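Local atomic coordinates of MYB proto-oncogene protein (Mus musculus, PDB entry 1GVD), a protein that probably binds DNA through its Myb repeats to regulate transcription, the fragment here being the second repeat, R2. Residues Leu1-Trp6 against Leu33-Ile37; Asp11-Ile15 against Arg44-Leu49. The protein carries 1 engineered substitution. All coordinates share one frame; numbering follows the deposited sequence. Where two conformers were deposited one is given.

Contact 1: Leu1-Trp6 against Leu33-Ile37; sequences LIKGPW and LKGRI. With SO4 (sulfate ion), chain C.
R36 is sandwiched between W6 and K3 where the N-terminal arm of this three-helix Myb repeat crosses the type II turn of L33-R36, the turn of its helix-turn-helix. In the stack, the guanidinium lies flat on the indole with planes 5° apart, a cation-pi contact with CZ 3.7 Å from the centroid of the W6 five-membered ring. On the opposite face K3 CB sits over CZ, and the bend at chi2 of R36 (-63°) brings CD over the six-membered ring as an off-centre CH-pi contact.

Hydrogen bonds hold the guanidinium edge. NH1 and NH2 both reach G4 O, R36 NH1 at 2.9 Å, from the same face of the carbonyl plane; NH2 adds a weak bond to P5 O. E10 forms a salt bridge with R36 NE and probably offsets its charge. Were R36 shortened to an alanine, the W6 face would probably lose its cover, G4 O its two guanidinium donors and E10 its arginine partner.

Backbone and solvent join the arm to the turn. K3 N bonds weakly to G35 O, G35 CA makes a CA-H...O contact with L1 O, and water 1 links K3 NZ to K34 O. A sulfate, probably from the crystallisation liquor, accepts from L1 N and nearly straight from the turn: G35 N to SO4 O3 is 3.0 Å, at 168°.

Contact 2: Asp11-Ile15 against Arg44-Leu49; sequences DQRLI and RWHNHL. Engineered in segment 11-15: L14 (natural residue Val).
D11 and R44 meet edge to edge, their carboxylate and guanidinium planes only 16° apart, in a salt bridge between the first and third helices of the Myb three-helix fold. The grip is side-on, one nitrogen to each oxygen. R44 NE meets D11 OD1 at 2.8 Å on its syn side, somewhat out of the carboxylate plane, while R44 NH2 points almost straight at the syn lone pair of D11 OD2, 2.9 Å away. Two bonds from one planar group fix the rotation of the carboxylate. R44 comes across at about a right angle to the aspartate side chain: its CG stands anti to the backbone N (chi1 -173°) and the chain bends at chi2, which carries NE to the carboxylate. Within 44-49, H48 CG lies 3.7 Å above one face of the R44 guanidinium, but H48 was deposited in two conformers and this cover, belonging to one of them, is tentative.

Beside this polar pair the contact is apolar. L49 crosses L14 and I15 obliquely: its CD1 touches L14 CD2 at 3.7 Å and I15 CG1 at 4.1 Å, while its CD2 lies against CB and CG of D11. L14, an engineered replacement of valine, also sends CD2 against the aliphatic base of the arginine, 3.9 Å from both R44 CB and R44 CG.

The short helical segments cross at -118°, their axes 11.4 Å apart at closest approach. Helix 8-21 thus meets the C-terminal part of helix 38-49, and helix 26-30 adds I29 against L14.

How the contacts relate
The two contacts lie about 13 Å apart, centre to centre, in one Myb-like domain, and their segments alternate along the chain: 1-6, 11-15, 33-37, 44-49. Contact 1 ties the arm before helix 8-21 to the loop between helices 26-30 and 38-49; contact 2 joins helix 8-21 directly to helix 38-49. W6 bridges them, with CG 3.5 Å from R44 NE and CZ3 4.0 Å from L14 CD2. Together they bind the first helix and its leading arm to the helix-turn-helix, whose last helix is, in Myb repeats, the DNA-recognition helix.

Contact 1: Leu1-Trp6 against Leu33-Ile37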
# COMPACT_ATOMS: atom_id res chain seq x y z
N LEU A 1 -13.48 -7.58 -0.91
CA LEU A 1 -13.70 -6.44 -1.84
C LEU A 1 -12.51 -6.25 -2.77
O LEU A 1 -11.37 -6.59 -2.41
CB LEU A 1 -13.93 -5.15 -1.05
CG LEU A 1 -15.16 -5.10 -0.14
CD1 LEU A 1 -15.20 -3.76 0.58
CD2 LEU A 1 -16.42 -5.30 -0.96
N ILE A 2 -12.77 -5.71 -3.95
CA ILE A 2 -11.73 -5.46 -4.94
C ILE A 2 -11.75 -4.00 -5.38
O ILE A 2 -12.78 -3.48 -5.78
CB ILE A 2 -11.93 -6.35 -6.19
CG1 ILE A 2 -11.99 -7.82 -5.78
CG2 ILE A 2 -10.81 -6.11 -7.18
CD1 ILE A 2 -10.74 -8.33 -5.07
N LYS A 3 -10.60 -3.34 -5.28
CA LYS A 3 -10.49 -1.95 -5.69
C LYS A 3 -9.60 -1.83 -6.92
O LYS A 3 -8.76 -2.69 -7.17
CB LYS A 3 -9.91 -1.09 -4.57
CG LYS A 3 -10.87 -0.81 -3.43
CD LYS A 3 -10.24 0.16 -2.45
CE LYS A 3 -11.22 0.55 -1.36
NZ LYS A 3 -10.61 1.52 -0.42
N GLY A 4 -9.81 -0.76 -7.68
CA GLY A 4 -9.01 -0.54 -8.87
C GLY A 4 -8.05 0.62 -8.65
O GLY A 4 -7.05 0.47 -7.94
N PRO A 5 -8.33 1.79 -9.24
CA PRO A 5 -7.47 2.96 -9.08
C PRO A 5 -7.29 3.36 -7.62
O PRO A 5 -8.20 3.22 -6.81
CB PRO A 5 -8.20 4.04 -9.88
CG PRO A 5 -8.91 3.25 -10.94
CD PRO A 5 -9.45 2.08 -10.15
N TRP A 6 -6.10 3.86 -7.30
CA TRP A 6 -5.79 4.29 -5.94
C TRP A 6 -6.23 5.73 -5.72
O TRP A 6 -6.07 6.58 -6.60
CB TRP A 6 -4.28 4.21 -5.68
CG TRP A 6 -3.77 2.83 -5.51
CD1 TRP A 6 -3.62 1.88 -6.47
CD2 TRP A 6 -3.38 2.22 -4.28
NE1 TRP A 6 -3.16 0.71 -5.92
CE2 TRP A 6 -3.00 0.89 -4.57
CE3 TRP A 6 -3.31 2.67 -2.95
CZ2 TRP A 6 -2.55 0.01 -3.58
CZ3 TRP A 6 -2.86 1.79 -1.97
CH2 TRP A 6 -2.49 0.47 -2.29
N LEU A 33 -5.85 -1.91 4.67
CA LEU A 33 -6.37 -1.22 3.49
C LEU A 33 -7.48 -2.04 2.85
O LEU A 33 -7.21 -3.03 2.16
CB LEU A 33 -5.25 -0.97 2.48
CG LEU A 33 -4.16 0.00 2.93
CD1 LEU A 33 -2.97 -0.08 1.98
CD2 LEU A 33 -4.72 1.41 2.97
N LYS A 34 -8.72 -1.62 3.07
CA LYS A 34 -9.88 -2.30 2.53
C LYS A 34 -9.78 -2.48 1.01
O LYS A 34 -9.48 -1.54 0.29
CB LYS A 34 -11.14 -1.50 2.86
CG LYS A 34 -12.45 -2.26 2.71
CD LYS A 34 -12.61 -3.29 3.82
CE LYS A 34 -13.96 -3.97 3.74
NZ LYS A 34 -14.16 -4.94 4.85
N GLY A 35 -10.03 -3.70 0.54
CA GLY A 35 -10.00 -3.97 -0.89
C GLY A 35 -8.63 -4.07 -1.55
O GLY A 35 -8.54 -4.01 -2.77
N ARG A 36 -7.58 -4.21 -0.75
CA ARG A 36 -6.23 -4.33 -1.29
C ARG A 36 -5.53 -5.59 -0.79
O ARG A 36 -5.78 -6.04 0.33
CB ARG A 36 -5.37 -3.13 -0.87
CG ARG A 36 -5.85 -1.78 -1.37
CD ARG A 36 -5.82 -1.68 -2.88
NE ARG A 36 -6.33 -0.39 -3.33
CZ ARG A 36 -6.55 -0.08 -4.61
NH1 ARG A 36 -6.30 -0.97 -5.56
NH2 ARG A 36 -7.03 1.11 -4.92
N ILE A 37 -4.67 -6.16 -1.63
CA ILE A 37 -3.90 -7.33 -1.24
C ILE A 37 -2.44 -6.89 -1.18
O ILE A 37 -2.07 -5.84 -1.72
CB ILE A 37 -4.05 -8.50 -2.24
CG1 ILE A 37 -3.59 -8.09 -3.63
CG2 ILE A 37 -5.50 -8.97 -2.26
CD1 ILE A 37 -3.65 -9.21 -4.66
S SO4 C . -11.25 -6.74 2.05
O1 SO4 C . -10.70 -7.10 0.73
O2 SO4 C . -11.29 -7.93 2.91
O3 SO4 C . -10.40 -5.71 2.68
O4 SO4 C . -12.62 -6.21 1.89
O HOH W 1 -8.09 0.83 0.81
O HOH W 2 -8.18 -4.60 -5.47

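Contact 2: Asp11-Ile15 against Arg44-Leu49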
# COMPACT_ATOMS: atom_id res chain seq x y z
N ASP A 11 -3.25 6.39 -0.79
CA ASP A 11 -1.81 6.63 -0.92
C ASP A 11 -1.24 7.17 0.38
O ASP A 11 -0.17 6.75 0.83
CB ASP A 11 -1.51 7.62 -2.05
CG ASP A 11 -1.60 7.00 -3.43
OD1 ASP A 11 -1.47 5.77 -3.56
OD2 ASP A 11 -1.78 7.77 -4.41
N GLN A 12 -1.96 8.10 1.01
CA GLN A 12 -1.48 8.67 2.26
C GLN A 12 -1.44 7.61 3.35
O GLN A 12 -0.48 7.56 4.13
CB GLN A 12 -2.38 9.83 2.69
CG GLN A 12 -1.84 10.58 3.90
CD GLN A 12 -0.50 11.23 3.63
OE1 GLN A 12 -0.40 12.20 2.86
NE2 GLN A 12 0.55 10.70 4.24
N ARG A 13 -2.46 6.76 3.42
CA ARG A 13 -2.47 5.70 4.42
C ARG A 13 -1.34 4.71 4.18
O ARG A 13 -0.70 4.25 5.13
CB ARG A 13 -3.81 4.96 4.40
CG ARG A 13 -5.01 5.82 4.80
CD ARG A 13 -6.32 5.08 4.57
NE ARG A 13 -6.44 3.87 5.38
CZ ARG A 13 -6.63 3.86 6.69
NH1 ARG A 13 -6.73 5.00 7.36
NH2 ARG A 13 -6.72 2.71 7.34
N LEU A 14 -1.07 4.39 2.91
CA LEU A 14 0.00 3.46 2.59
C LEU A 14 1.35 4.03 3.04
O LEU A 14 2.18 3.30 3.57
CB LEU A 14 0.02 3.16 1.09
CG LEU A 14 1.10 2.18 0.61
CD1 LEU A 14 0.99 0.87 1.36
CD2 LEU A 14 0.95 1.96 -0.88
N ILE A 15 1.55 5.32 2.85
CA ILE A 15 2.79 5.96 3.28
C ILE A 15 2.98 5.76 4.78
O ILE A 15 4.06 5.39 5.24
CB ILE A 15 2.78 7.47 2.94
CG1 ILE A 15 2.97 7.66 1.43
CG2 ILE A 15 3.87 8.20 3.72
CD1 ILE A 15 2.81 9.09 0.96
N ARG A 44 2.37 -0.39 -5.64
CA ARG A 44 2.06 1.03 -5.52
C ARG A 44 3.25 1.75 -4.89
O ARG A 44 3.62 2.85 -5.31
CB ARG A 44 0.81 1.23 -4.67
CG ARG A 44 0.29 2.67 -4.63
CD ARG A 44 -0.15 3.14 -6.00
NE ARG A 44 -0.68 4.50 -5.96
CZ ARG A 44 -1.03 5.19 -7.04
NH1 ARG A 44 -0.89 4.65 -8.25
NH2 ARG A 44 -1.51 6.42 -6.92
N TRP A 45 3.87 1.13 -3.90
CA TRP A 45 5.02 1.72 -3.23
C TRP A 45 6.23 1.84 -4.16
O TRP A 45 6.79 2.92 -4.31
CB TRP A 45 5.38 0.89 -1.99
CG TRP A 45 6.64 1.33 -1.31
CD1 TRP A 45 7.86 0.72 -1.39
CD2 TRP A 45 6.82 2.48 -0.48
NE1 TRP A 45 8.79 1.42 -0.65
CE2 TRP A 45 8.18 2.50 -0.08
CE3 TRP A 45 5.97 3.50 -0.03
CZ2 TRP A 45 8.70 3.50 0.75
CZ3 TRP A 45 6.49 4.49 0.80
CH2 TRP A 45 7.85 4.48 1.17
N HIS A 46 6.63 0.74 -4.79
CA HIS A 46 7.80 0.78 -5.65
C HIS A 46 7.64 1.53 -6.96
O HIS A 46 8.59 2.15 -7.44
CB HIS A 46 8.29 -0.64 -5.94
CG HIS A 46 8.83 -1.35 -4.74
ND1 HIS A 46 9.86 -0.83 -3.97
CD2 HIS A 46 8.49 -2.53 -4.17
CE1 HIS A 46 10.12 -1.67 -2.98
NE2 HIS A 46 9.30 -2.70 -3.08
N ASN A 47 6.45 1.49 -7.55
CA ASN A 47 6.25 2.15 -8.83
C ASN A 47 5.79 3.60 -8.79
O ASN A 47 6.07 4.37 -9.70
CB ASN A 47 5.26 1.37 -9.70
CG ASN A 47 5.82 0.05 -10.17
OD1 ASN A 47 7.01 -0.06 -10.47
ND2 ASN A 47 4.96 -0.95 -10.27
N HIS A 48 5.08 3.97 -7.73
CA HIS A 48 4.55 5.32 -7.66
C HIS A 48 4.95 6.19 -6.48
O HIS A 48 5.31 7.35 -6.65
CB HIS A 48 3.02 5.23 -7.77
CG HIS A 48 2.33 6.56 -7.69
ND1 HIS A 48 2.19 7.25 -6.50
CD2 HIS A 48 1.73 7.31 -8.64
CE1 HIS A 48 1.54 8.38 -6.73
NE2 HIS A 48 1.26 8.44 -8.02
N LEU A 49 4.90 5.64 -5.27
CA LEU A 49 5.21 6.44 -4.09
C LEU A 49 6.69 6.58 -3.74
O LEU A 49 7.10 7.62 -3.22
CB LEU A 49 4.44 5.91 -2.89
CG LEU A 49 2.92 5.87 -3.07
CD1 LEU A 49 2.27 5.23 -1.86
CD2 LEU A 49 2.38 7.27 -3.29